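Local coordinates for protein cellulose 1,4-beta-cellobiosidase (Thermobifida fusca, PDB 4JJJ) that probably hydrolyses cellulose to release cellobiose, this chain being the family 48 glycoside hydrolase catalytic domain of a larger, multi-domain cellulase, at residues A222-A227 against F415-W420; A503-T508 against E526-A531. The protein carries 1 engineered substitution. All blocks are in the same frame, centred on the assembly; numbering follows the deposited sequence.

Contact 1 of 2, residues A222-A227 against F415-W420; sequences APNADA and FGFQVW. Engineered in segment 222-227: Asn224 (natural residue Asp). With BGC (beta-D-glucopyranose), chain B.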
ATOM      1  N   ALA A 222      -1.788   2.309   5.434  1.00  4.83           N
ATOM      2  CA  ALA A 222      -1.389   1.417   4.323  1.00  5.16           C
ATOM      3  C   ALA A 222      -0.197   0.606   4.845  1.00  5.19           C
ATOM      4  O   ALA A 222       0.944   1.052   4.762  1.00  5.55           O
ATOM      5  CB  ALA A 222      -1.013   2.292   3.116  1.00  6.16           C
ATOM      6  N   PRO A 223      -0.442  -0.578   5.379  1.00  4.67           N
ATOM      7  CA  PRO A 223       0.626  -1.332   6.076  1.00  4.76           C
ATOM      8  C   PRO A 223       1.779  -1.714   5.151  1.00  5.16           C
ATOM      9  O   PRO A 223       2.919  -1.856   5.604  1.00  5.40           O
ATOM     10  CB  PRO A 223      -0.122  -2.578   6.617  1.00  5.04           C
ATOM     11  CG  PRO A 223      -1.536  -2.068   6.801  1.00  5.03           C
ATOM     12  CD  PRO A 223      -1.772  -1.098   5.638  1.00  5.11           C
ATOM     13  N   ASN A 224       1.524  -1.875   3.886  1.00  5.58           N
ATOM     14  CA  ASN A 224       2.615  -2.126   2.911  1.00  5.45           C
ATOM     15  C   ASN A 224       3.664  -1.001   3.023  1.00  5.22           C
ATOM     16  O   ASN A 224       4.878  -1.256   3.006  1.00  5.41           O
ATOM     17  CB  ASN A 224       2.094  -2.197   1.479  1.00  5.21           C
ATOM     18  CG  ASN A 224       3.016  -2.912   0.494  1.00  5.71           C
ATOM     19  OD1 ASN A 224       3.908  -3.603   0.802  1.00  6.11           O
ATOM     20  ND2 ASN A 224       2.633  -2.742  -0.760  1.00  5.81           N
ATOM     21  N   ALA A 225       3.173   0.247   3.152  1.00  5.71           N
ATOM     22  CA  ALA A 225       4.033   1.462   3.250  1.00  5.41           C
ATOM     23  C   ALA A 225       4.674   1.597   4.622  1.00  4.83           C
ATOM     24  O   ALA A 225       5.891   1.849   4.620  1.00  4.30           O
ATOM     25  CB  ALA A 225       3.244   2.717   2.868  1.00  5.97           C
ATOM     26  N   ASP A 226       3.937   1.425   5.714  1.00  5.20           N
ATOM     27  CA  ASP A 226       4.580   1.627   7.016  1.00  5.04           C
ATOM     28  C   ASP A 226       5.602   0.502   7.252  1.00  5.20           C
ATOM     29  O   ASP A 226       6.658   0.791   7.753  1.00  5.69           O
ATOM     30  CB  ASP A 226       3.533   1.735   8.170  1.00  5.30           C
ATOM     31  CG  ASP A 226       2.854   3.044   8.219  1.00  5.50           C
ATOM     32  OD1 ASP A 226       2.581   3.651   7.183  1.00  6.53           O
ATOM     33  OD2 ASP A 226       2.441   3.456   9.291  1.00  5.80           O
ATOM     34  N   ALA A 227       5.369  -0.691   6.751  1.00  5.21           N
ATOM     35  CA  ALA A 227       6.345  -1.774   6.912  1.00  4.75           C
ATOM     36  C   ALA A 227       7.563  -1.438   6.075  1.00  4.54           C
ATOM     37  O   ALA A 227       8.710  -1.695   6.449  1.00  4.76           O
ATOM     38  CB  ALA A 227       5.754  -3.131   6.479  1.00  4.70           C
ATOM     39  N   PHE A 415       1.683  -8.260 -11.459  1.00  5.32           N
ATOM     40  CA  PHE A 415       2.996  -8.821 -11.166  1.00  5.32           C
ATOM     41  C   PHE A 415       3.839  -7.979 -10.227  1.00  5.15           C
ATOM     42  O   PHE A 415       4.706  -8.568  -9.577  1.00  6.02           O
ATOM     43  CB  PHE A 415       3.758  -9.142 -12.433  1.00  5.76           C
ATOM     44  CG  PHE A 415       5.098  -9.746 -12.240  1.00  5.89           C
ATOM     45  CD1 PHE A 415       5.280 -11.119 -11.999  1.00  6.60           C
ATOM     46  CD2 PHE A 415       6.206  -8.957 -12.298  1.00  6.67           C
ATOM     47  CE1 PHE A 415       6.525 -11.692 -11.853  1.00  6.49           C
ATOM     48  CE2 PHE A 415       7.466  -9.494 -12.134  1.00  6.15           C
ATOM     49  CZ  PHE A 415       7.628 -10.881 -11.937  1.00  6.14           C
ATOM     50  N   GLY A 416       3.559  -6.714 -10.147  1.00  5.14           N
ATOM     51  CA  GLY A 416       4.316  -5.862  -9.216  1.00  5.12           C
ATOM     52  C   GLY A 416       4.316  -6.390  -7.805  1.00  4.91           C
ATOM     53  O   GLY A 416       5.316  -6.276  -7.092  1.00  4.93           O
ATOM     54  N   PHE A 417       3.213  -6.973  -7.325  1.00  4.92           N
ATOM     55  CA  PHE A 417       3.218  -7.415  -5.960  1.00  4.89           C
ATOM     56  C   PHE A 417       4.140  -8.601  -5.749  1.00  4.58           C
ATOM     57  O   PHE A 417       4.669  -8.822  -4.672  1.00  4.59           O
ATOM     58  CB  PHE A 417       1.797  -7.795  -5.560  1.00  5.01           C
ATOM     59  CG  PHE A 417       0.910  -6.672  -5.152  1.00  5.29           C
ATOM     60  CD1 PHE A 417       1.314  -5.735  -4.203  1.00  5.58           C
ATOM     61  CD2 PHE A 417      -0.290  -6.509  -5.779  1.00  5.94           C
ATOM     62  CE1 PHE A 417       0.436  -4.696  -3.795  1.00  5.76           C
ATOM     63  CE2 PHE A 417      -1.115  -5.491  -5.400  1.00  5.87           C
ATOM     64  CZ  PHE A 417      -0.760  -4.607  -4.418  1.00  5.90           C
ATOM     65  N   GLN A 418       4.376  -9.386  -6.817  1.00  4.09           N
ATOM     66  CA  GLN A 418       5.323 -10.523  -6.750  1.00  4.23           C
ATOM     67  C   GLN A 418       6.701 -10.029  -6.368  1.00  3.97           C
ATOM     68  O   GLN A 418       7.323 -10.527  -5.417  1.00  4.19           O
ATOM     69  CB  GLN A 418       5.501 -11.259  -8.051  1.00  4.65           C
ATOM     70  CG  GLN A 418       4.269 -11.979  -8.599  1.00  4.63           C
ATOM     71  CD  GLN A 418       3.825 -13.064  -7.720  1.00  4.91           C
ATOM     72  OE1 GLN A 418       4.631 -14.006  -7.356  1.00  5.56           O
ATOM     73  NE2 GLN A 418       2.556 -13.019  -7.299  1.00  4.50           N
ATOM     74  N   VAL A 419       7.178  -8.970  -7.064  1.00  4.03           N
ATOM     75  CA  VAL A 419       8.531  -8.410  -6.822  1.00  4.56           C
ATOM     76  C   VAL A 419       8.580  -7.584  -5.585  1.00  4.38           C
ATOM     77  O   VAL A 419       9.636  -7.561  -4.904  1.00  4.93           O
ATOM     78  CB  VAL A 419       9.090  -7.765  -8.078  1.00  4.74           C
ATOM     79  CG1 VAL A 419       9.424  -8.808  -9.133  1.00  5.49           C
ATOM     80  CG2 VAL A 419       8.189  -6.706  -8.669  1.00  4.97           C
ATOM     81  N   TRP A 420       7.558  -6.864  -5.241  1.00  4.41           N
ATOM     82  CA  TRP A 420       7.604  -6.089  -3.991  1.00  4.40           C
ATOM     83  C   TRP A 420       7.791  -7.041  -2.781  1.00  4.88           C
ATOM     84  O   TRP A 420       8.648  -6.807  -1.882  1.00  4.40           O
ATOM     85  CB  TRP A 420       6.426  -5.216  -3.836  1.00  4.45           C
ATOM     86  CG  TRP A 420       6.442  -3.961  -4.589  1.00  4.58           C
ATOM     87  CD1 TRP A 420       7.470  -3.406  -5.253  1.00  4.71           C
ATOM     88  CD2 TRP A 420       5.377  -2.986  -4.616  1.00  5.11           C
ATOM     89  NE1 TRP A 420       7.098  -2.198  -5.752  1.00  4.80           N
ATOM     90  CE2 TRP A 420       5.834  -1.891  -5.347  1.00  4.61           C
ATOM     91  CE3 TRP A 420       4.094  -2.964  -4.063  1.00  4.94           C
ATOM     92  CZ2 TRP A 420       5.073  -0.757  -5.539  1.00  5.16           C
ATOM     93  CZ3 TRP A 420       3.306  -1.821  -4.249  1.00  5.12           C
ATOM     94  CH2 TRP A 420       3.798  -0.741  -4.969  1.00  5.16           C
TER
HETATM   95  C2  BGC B   2       0.470   2.196  -8.109  0.50  2.90           C
HETATM   96  C3  BGC B   2       0.873   2.012  -6.647  0.50  2.77           C
HETATM   97  C4  BGC B   2       0.066   0.844  -6.007  0.50  2.76           C
HETATM   98  C5  BGC B   2       0.066  -0.422  -6.899  0.50  2.74           C
HETATM   99  C6  BGC B   2      -0.871  -1.466  -6.338  0.50  2.74           C
HETATM  100  C1  BGC B   2       0.552   0.895  -8.885  0.50  3.11           C
HETATM  101  O2  BGC B   2       1.346   3.125  -8.733  0.50  2.92           O
HETATM  102  O3  BGC B   2       0.644   3.274  -5.974  0.50  2.86           O
HETATM  103  O4  BGC B   2       0.631   0.565  -4.710  0.50  2.67           O
HETATM  104  O5  BGC B   2      -0.326  -0.036  -8.222  0.50  2.90           O
HETATM  105  O6  BGC B   2      -2.186  -0.959  -6.222  0.50  2.72           O
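The active site of a family 48 cellulase, at the heart of its (α/α)6 barrel, is where Asn224 meets Trp420 and Phe417. Asn224 is an engineered residue; the natural aspartate is predicted to be a catalytic residue. Its side chain leaves the first turn of helix 223-242, and with CG lying anti to the backbone N (chi1 -160°) the amide reaches across to Trp420 and Phe417 on helix 416-432. Asn224 ND2 comes within 3.6 Å of Trp420 CE3 and 3.7 Å of Trp420 CZ3, touching the six-membered part of the indole from an oblique direction with the amide and ring planes 60° apart. Asn224 ND2 also lies at the edge of the Phe417 ring, near its plane, 4.2 Å from Phe417 CE1. These are van der Waals contacts; the other end of the amide, OD1, receives a weak hydrogen bond from Arg424.

Both rings also touch a bound glucose unit. BGC O4 lies in the indole plane, 3.4 Å from Trp420 CH2, while BGC C6 approaches Phe417 CZ obliquely at 3.7 Å. The two aromatics thus help line the sugar site beside the substituted position. Glu51, the predicted proton donor, hydrogen-bonds to this sugar and touches Trp420, whose indole is restrained in rotation by the hydrogen bond from its NE1 to Glu625 OE2 and by edge-to-face contacts with Trp414 and Trp621.

Around this small interface, helix 50-67 meets both segments, through Ser50 on Ala222 and Ala225 and through Tyr55 on Trp420, while helix 250-263 packs behind Pro223 and Ala227 and strand 465-473 lies against Phe415 and Gln418.

Contact 2 of 2, residues A503-T508 against E526-A531; sequences AALAKT and EGLLDA. With ZN (zinc ion), chain S; NA (sodium ion), chain J.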
ATOM      1  N   ALA A 503      12.809  -2.522 -11.838  1.00  5.52           N
ATOM      2  CA  ALA A 503      13.837  -2.279 -10.817  1.00  5.27           C
ATOM      3  C   ALA A 503      13.687  -3.226  -9.632  1.00  5.54           C
ATOM      4  O   ALA A 503      14.681  -3.733  -9.137  1.00  5.56           O
ATOM      5  CB  ALA A 503      13.774  -0.834 -10.448  1.00  5.88           C
ATOM      6  N   ALA A 504      12.441  -3.495  -9.205  1.00  5.49           N
ATOM      7  CA  ALA A 504      12.233  -4.400  -8.105  1.00  5.83           C
ATOM      8  C   ALA A 504      12.617  -5.818  -8.520  1.00  5.89           C
ATOM      9  O   ALA A 504      13.154  -6.595  -7.706  1.00  5.38           O
ATOM     10  CB  ALA A 504      10.762  -4.329  -7.662  1.00  6.53           C
ATOM     11  N   LEU A 505      12.351  -6.216  -9.755  1.00  5.28           N
ATOM     12  CA  LEU A 505      12.739  -7.528 -10.241  1.00  5.22           C
ATOM     13  C   LEU A 505      14.282  -7.631 -10.257  1.00  5.53           C
ATOM     14  O   LEU A 505      14.845  -8.609  -9.773  1.00  6.48           O
ATOM     15  CB  LEU A 505      12.134  -7.770 -11.620  1.00  5.80           C
ATOM     16  CG  LEU A 505      12.531  -9.091 -12.284  1.00  5.97           C
ATOM     17  CD1 LEU A 505      12.179 -10.262 -11.383  1.00  6.35           C
ATOM     18  CD2 LEU A 505      11.883  -9.151 -13.659  1.00  6.85           C
ATOM     19  N   ALA A 506      14.949  -6.616 -10.757  1.00  5.21           N
ATOM     20  CA  ALA A 506      16.393  -6.592 -10.803  1.00  5.55           C
ATOM     21  C   ALA A 506      16.940  -6.748  -9.374  1.00  5.41           C
ATOM     22  O   ALA A 506      17.904  -7.538  -9.160  1.00  5.87           O
ATOM     23  CB  ALA A 506      16.909  -5.344 -11.380  1.00  5.78           C
ATOM     24  N   LYS A 507      16.381  -6.022  -8.381  1.00  5.03           N
ATOM     25  CA  LYS A 507      16.877  -6.154  -7.017  1.00  5.35           C
ATOM     26  C   LYS A 507      16.667  -7.545  -6.463  1.00  5.74           C
ATOM     27  O   LYS A 507      17.538  -8.111  -5.774  1.00  5.70           O
ATOM     28  CB  LYS A 507      16.292  -5.097  -6.157  1.00  5.05           C
ATOM     29  CG  LYS A 507      16.884  -3.701  -6.370  1.00  5.39           C
ATOM     30  CD  LYS A 507      16.346  -2.701  -5.418  1.00  6.00           C
ATOM     31  CE  LYS A 507      14.913  -2.256  -5.747  1.00  6.43           C
ATOM     32  NZ  LYS A 507      14.203  -1.693  -4.527  1.00  7.93           N
ATOM     33  N   THR A 508      15.464  -8.061  -6.662  1.00  5.83           N
ATOM     34  CA  THR A 508      15.166  -9.370  -6.155  1.00  5.95           C
ATOM     35  C   THR A 508      16.215 -10.367  -6.618  1.00  6.50           C
ATOM     36  O   THR A 508      16.738 -11.166  -5.817  1.00  6.83           O
ATOM     37  CB  THR A 508      13.754  -9.860  -6.686  1.00  5.62           C
ATOM     38  OG1 THR A 508      12.782  -8.985  -6.163  1.00  5.13           O
ATOM     39  CG2 THR A 508      13.374 -11.196  -6.163  1.00  6.51           C
ATOM     40  N   GLU A 526      21.512  -8.021 -14.433  1.00  9.91           N
ATOM     41  CA  GLU A 526      22.429  -7.093 -15.086  1.00 11.30           C
ATOM     42  C   GLU A 526      21.780  -6.591 -16.390  1.00  9.94           C
ATOM     43  O   GLU A 526      21.916  -5.396 -16.725  1.00  9.52           O
ATOM     44  CB  GLU A 526      23.739  -7.778 -15.447  1.00 12.45           C
ATOM     45  CG  GLU A 526      24.621  -8.132 -14.271  1.00 14.31           C
ATOM     46  CD  GLU A 526      25.387  -6.977 -13.606  1.00 14.34           C
ATOM     47  OE1 GLU A 526      25.009  -5.787 -13.676  1.00 15.01           O
ATOM     48  OE2 GLU A 526      26.449  -7.300 -12.988  1.00 13.85           O
ATOM     49  N   GLY A 527      21.083  -7.472 -17.117  1.00  9.44           N
ATOM     50  CA  GLY A 527      20.388  -7.089 -18.340  1.00  9.12           C
ATOM     51  C   GLY A 527      19.256  -6.108 -18.118  1.00 10.07           C
ATOM     52  O   GLY A 527      19.058  -5.195 -18.868  1.00  9.24           O
ATOM     53  N   LEU A 528      18.542  -6.296 -16.994  1.00  8.94           N
ATOM     54  CA  LEU A 528      17.519  -5.326 -16.572  1.00  8.23           C
ATOM     55  C   LEU A 528      18.081  -3.937 -16.195  1.00  7.57           C
ATOM     56  O   LEU A 528      17.546  -2.897 -16.605  1.00  8.70           O
ATOM     57  CB  LEU A 528      16.687  -5.892 -15.429  1.00  8.78           C
ATOM     58  CG  LEU A 528      15.856  -7.138 -15.789  1.00  9.00           C
ATOM     59  CD1 LEU A 528      15.148  -7.654 -14.579  1.00 11.04           C
ATOM     60  CD2 LEU A 528      14.885  -6.824 -16.952  1.00  8.78           C
ATOM     61  N   LEU A 529      19.221  -3.885 -15.513  1.00  7.62           N
ATOM     62  CA  LEU A 529      19.803  -2.607 -15.168  1.00  8.19           C
ATOM     63  C   LEU A 529      20.305  -1.893 -16.451  1.00  9.00           C
ATOM     64  O   LEU A 529      20.138  -0.713 -16.600  1.00 10.52           O
ATOM     65  CB  LEU A 529      21.003  -2.815 -14.239  1.00  8.82           C
ATOM     66  CG  LEU A 529      20.736  -3.362 -12.839  1.00  7.92           C
ATOM     67  CD1 LEU A 529      22.062  -3.507 -12.071  1.00  8.02           C
ATOM     68  CD2 LEU A 529      19.721  -2.534 -12.133  1.00  8.83           C
ATOM     69  N   ASP A 530      20.842  -2.657 -17.398  1.00  9.05           N
ATOM     70  CA  ASP A 530      21.252  -2.054 -18.655  1.00 10.30           C
ATOM     71  C   ASP A 530      20.033  -1.461 -19.342  1.00  9.11           C
ATOM     72  O   ASP A 530      20.122  -0.397 -19.964  1.00  9.71           O
ATOM     73  CB  ASP A 530      21.841  -3.098 -19.589  1.00 11.97           C
ATOM     74  CG  ASP A 530      23.218  -3.552 -19.219  1.00 17.75           C
ATOM     75  OD1 ASP A 530      23.868  -2.850 -18.477  1.00 19.61           O
ATOM     76  OD2 ASP A 530      23.649  -4.629 -19.722  1.00 23.80           O
ATOM     77  N   ALA A 531      18.945  -2.238 -19.374  1.00  8.70           N
ATOM     78  CA  ALA A 531      17.693  -1.809 -19.995  1.00  9.70           C
ATOM     79  C   ALA A 531      17.185  -0.524 -19.409  1.00  9.64           C
ATOM     80  O   ALA A 531      16.795   0.397 -20.110  1.00  9.51           O
ATOM     81  CB  ALA A 531      16.678  -2.935 -19.869  1.00  9.19           C
TER
HETATM   82 ZN    ZN S 718      27.385  -5.710 -12.414  1.00 16.65          ZN
HETATM   83 NA    NA J 709      25.772  -4.120 -17.795  1.00 27.91          NA
HETATM   84  O   HOH W   1      24.337  -4.241 -15.865  1.00 14.03           O
HETATM   85  O   HOH W   2      28.022  -4.513 -13.954  1.00 28.97           O
HETATM   86  O   HOH W   3      27.601  -5.036 -16.131  1.00 46.52           O
HETATM   87  O   HOH W   4      25.575  -5.952 -18.310  1.00 50.03           O
HETATM   88  O   HOH W   5      26.284  -4.191 -19.799  1.00 37.94           O
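Ala504 O accepts two hydrogen bonds, one from Thr508 N and one from Thr508 OG1, each 2.9 Å long. Thr508 chi1 of -64° swings the hydroxyl back onto its own helix, where it reaches the carbonyl tilted out of its plane, from the face opposite to that used by the amide.

Between the helices the side chains meet through apolar atoms. Leu528 CD1 meets Leu505 at its branch, 3.7 Å from Leu505 CD2 and 3.8 Å from Leu505 CG. Leu505 holds CG anti to its backbone nitrogen (chi1 177°), which turns the branched end to that methyl. Beside this pair, Ala506 CB fits against two consecutive leucines, 4.1 Å from Leu528 CB and 4.0 Å from Leu529 CD2. The small residue sits at the closest pairing of the backbones, Ala506 CA to Leu528 CA being 6.0 Å.

Other side chains of 526-531 carry metals. Glu526 OE2 binds zinc at 1.9 Å, with His633 of helix 620-637 as a further ligand, and Asp530 binds sodium. One water joins these sites: it donates to Glu526 O and OE1 and also coordinates the sodium.

The segment axes approach to 9.0 Å and run roughly antiparallel, 150° between their N-to-C directions. This is an antiparallel helical hairpin, formed by the successive helices 499-516 and 519-533, in keeping with the (α/α)6 barrel of this family.

How the contacts relate
Helix 416-432 joins the two contacts, whose centres are about 18 Å apart. Its residues Phe417 and Trp420 serve contact 1, while Val419 turns to contact 2: Val419 CG2 lies 3.6 Å from Ala504 CB, and Val419 CG1 lies 3.7 Å from Leu505 CA. Contact 1 is in the sugar-binding cleft, its centre about 6 Å from the centre of the chain; the centre of contact 2 lies about 22 Å from that of the chain, and its Leu505 side chain stays about 12 Å from the nearest bound glucose. A polar connection runs through Glu625, which bridges the two contacts through its two carboxylate oxygens, OE1 forming a salt bridge to Lys507 on helix 499-516.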